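Local coordinates for protein Old Yellow Enzyme (Pichia, PDB 6AGZ) that probably catalyses the asymmetric reduction of carbon-carbon double bonds in enone compounds, using flavin mononucleotide bound in a TIM barrel, at residues S142-A145 with A146-G150. Residues are numbered along the deposited sequence; the frame is centred on the assembly and turned at random.
Sequences SKKA and AEEAG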
ATOM      1  N   SER A 142      22.960  10.266 -20.448  1.00 23.11           N
ATOM      2  CA  SER A 142      22.123   9.708 -21.504  1.00 22.89           C
ATOM      3  C   SER A 142      21.643  10.792 -22.462  1.00 21.85           C
ATOM      4  O   SER A 142      21.534  10.558 -23.671  1.00 20.90           O
ATOM      5  CB  SER A 142      20.933   8.969 -20.892  1.00 23.52           C
ATOM      6  OG  SER A 142      20.035   8.527 -21.894  1.00 25.68           O
ATOM      7  N   LYS A 143      21.354  11.987 -21.940  1.00 20.94           N
ATOM      8  CA  LYS A 143      20.919  13.086 -22.796  1.00 21.14           C
ATOM      9  C   LYS A 143      22.012  13.475 -23.783  1.00 21.77           C
ATOM     10  O   LYS A 143      21.755  13.640 -24.982  1.00 21.95           O
ATOM     11  CB  LYS A 143      20.508  14.284 -21.939  1.00 22.14           C
ATOM     12  CG  LYS A 143      20.159  15.536 -22.730  1.00 21.99           C
ATOM     13  CD  LYS A 143      19.491  16.573 -21.838  1.00 23.92           C
ATOM     14  CE  LYS A 143      19.140  17.834 -22.610  1.00 25.55           C
ATOM     15  NZ  LYS A 143      20.356  18.559 -23.075  1.00 28.38           N
ATOM     16  N   LYS A 144      23.246  13.618 -23.294  1.00 21.44           N
ATOM     17  CA  LYS A 144      24.365  13.927 -24.178  1.00 23.34           C
ATOM     18  C   LYS A 144      24.593  12.806 -25.185  1.00 21.70           C
ATOM     19  O   LYS A 144      24.908  13.063 -26.353  1.00 21.05           O
ATOM     20  CB  LYS A 144      25.629  14.173 -23.352  1.00 23.53           C
ATOM     21  CG  LYS A 144      26.814  14.704 -24.145  1.00 26.44           C
ATOM     22  CD  LYS A 144      26.901  16.220 -24.053  1.00 28.62           C
ATOM     23  CE  LYS A 144      28.192  16.745 -24.662  1.00 31.10           C
ATOM     24  NZ  LYS A 144      28.151  16.745 -26.150  1.00 31.92           N
ATOM     25  N   ALA A 145      24.430  11.554 -24.748  1.00 20.46           N
ATOM     26  CA  ALA A 145      24.616  10.422 -25.650  1.00 21.06           C
ATOM     27  C   ALA A 145      23.596  10.446 -26.782  1.00 21.56           C
ATOM     28  O   ALA A 145      23.943  10.243 -27.952  1.00 23.16           O
ATOM     29  CB  ALA A 145      24.526   9.111 -24.869  1.00 20.76           C
ATOM     30  N   ALA A 146      22.327  10.696 -26.453  1.00 19.44           N
ATOM     31  CA  ALA A 146      21.290  10.715 -27.479  1.00 19.73           C
ATOM     32  C   ALA A 146      21.433  11.925 -28.392  1.00 19.97           C
ATOM     33  O   ALA A 146      21.166  11.837 -29.596  1.00 18.76           O
ATOM     34  CB  ALA A 146      19.907  10.691 -26.828  1.00 18.76           C
ATOM     35  N   GLU A 147      21.851  13.067 -27.839  1.00 21.17           N
ATOM     36  CA  GLU A 147      22.030  14.257 -28.664  1.00 23.24           C
ATOM     37  C   GLU A 147      23.197  14.092 -29.630  1.00 23.14           C
ATOM     38  O   GLU A 147      23.114  14.515 -30.790  1.00 21.98           O
ATOM     39  CB  GLU A 147      22.228  15.487 -27.779  1.00 24.40           C
ATOM     40  CG  GLU A 147      20.950  15.974 -27.116  1.00 25.28           C
ATOM     41  CD  GLU A 147      21.178  17.157 -26.198  1.00 27.29           C
ATOM     42  OE1 GLU A 147      22.350  17.536 -25.991  1.00 28.13           O
ATOM     43  OE2 GLU A 147      20.184  17.712 -25.685  1.00 28.81           O
ATOM     44  N   GLU A 148      24.290  13.473 -29.178  1.00 23.35           N
ATOM     45  CA  GLU A 148      25.427  13.255 -30.065  1.00 24.43           C
ATOM     46  C   GLU A 148      25.161  12.158 -31.088  1.00 24.51           C
ATOM     47  O   GLU A 148      25.804  12.144 -32.143  1.00 23.49           O
ATOM     48  CB  GLU A 148      26.678  12.918 -29.254  1.00 25.60           C
ATOM     49  CG  GLU A 148      27.255  14.099 -28.494  1.00 28.54           C
ATOM     50  CD  GLU A 148      28.508  13.739 -27.724  1.00 31.31           C
ATOM     51  OE1 GLU A 148      28.964  12.581 -27.833  1.00 32.65           O
ATOM     52  OE2 GLU A 148      29.040  14.615 -27.010  1.00 32.57           O
ATOM     53  N   ALA A 149      24.236  11.241 -30.802  1.00 22.54           N
ATOM     54  CA  ALA A 149      23.872  10.207 -31.760  1.00 22.67           C
ATOM     55  C   ALA A 149      22.855  10.686 -32.787  1.00 24.93           C
ATOM     56  O   ALA A 149      22.553   9.944 -33.727  1.00 27.10           O
ATOM     57  CB  ALA A 149      23.322   8.980 -31.029  1.00 21.07           C
ATOM     58  N   GLY A 150      22.329  11.900 -32.635  1.00 23.84           N
ATOM     59  CA  GLY A 150      21.296  12.379 -33.529  1.00 24.71           C
ATOM     60  C   GLY A 150      19.974  11.664 -33.390  1.00 23.95           C
ATOM     61  O   GLY A 150      19.144  11.728 -34.301  1.00 24.18           O
TER
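K143 and E147, and one residue further on K144 and E148, form two i to i+4 salt bridges on the outside of helix 140-148, the helix that links the parallel strands 130-132 and 153-155 in a small beta-alpha-beta unit at the periphery of the TIM-barrel protein. In the first bridge, NZ of K143 lies 2.7 Å from OE2 of E147, met on the syn side but 34° out of the carboxylate plane. The lysine chain runs extended to CE and then bends (chi4 -66°), which turns the ammonium toward the acid. With an alanine at K143, the E147 carboxylate would probably lose this close ammonium and be freer to turn. In the second bridge the K144 chain bends earlier, at chi2 (96°), and again at its end, bringing NZ to OE2 of E148 at a modelled separation of 2.5 Å, too short to be taken at face value.

Beneath these pairs the backbone follows the alpha-helical pattern: N of A146 bonds to O of S142, N of E147 to O of K143, and N of E148 to O of K144. The buried methyl of A146 packs against Y137 of a loop and P120 of helix 120-125. At the C-terminal end a Schellman motif closes the helix, with G150 at positive phi. N of G150 lies 3.3 Å from O of E147, and N of A149 bonds to O of A145 at 3.0 Å.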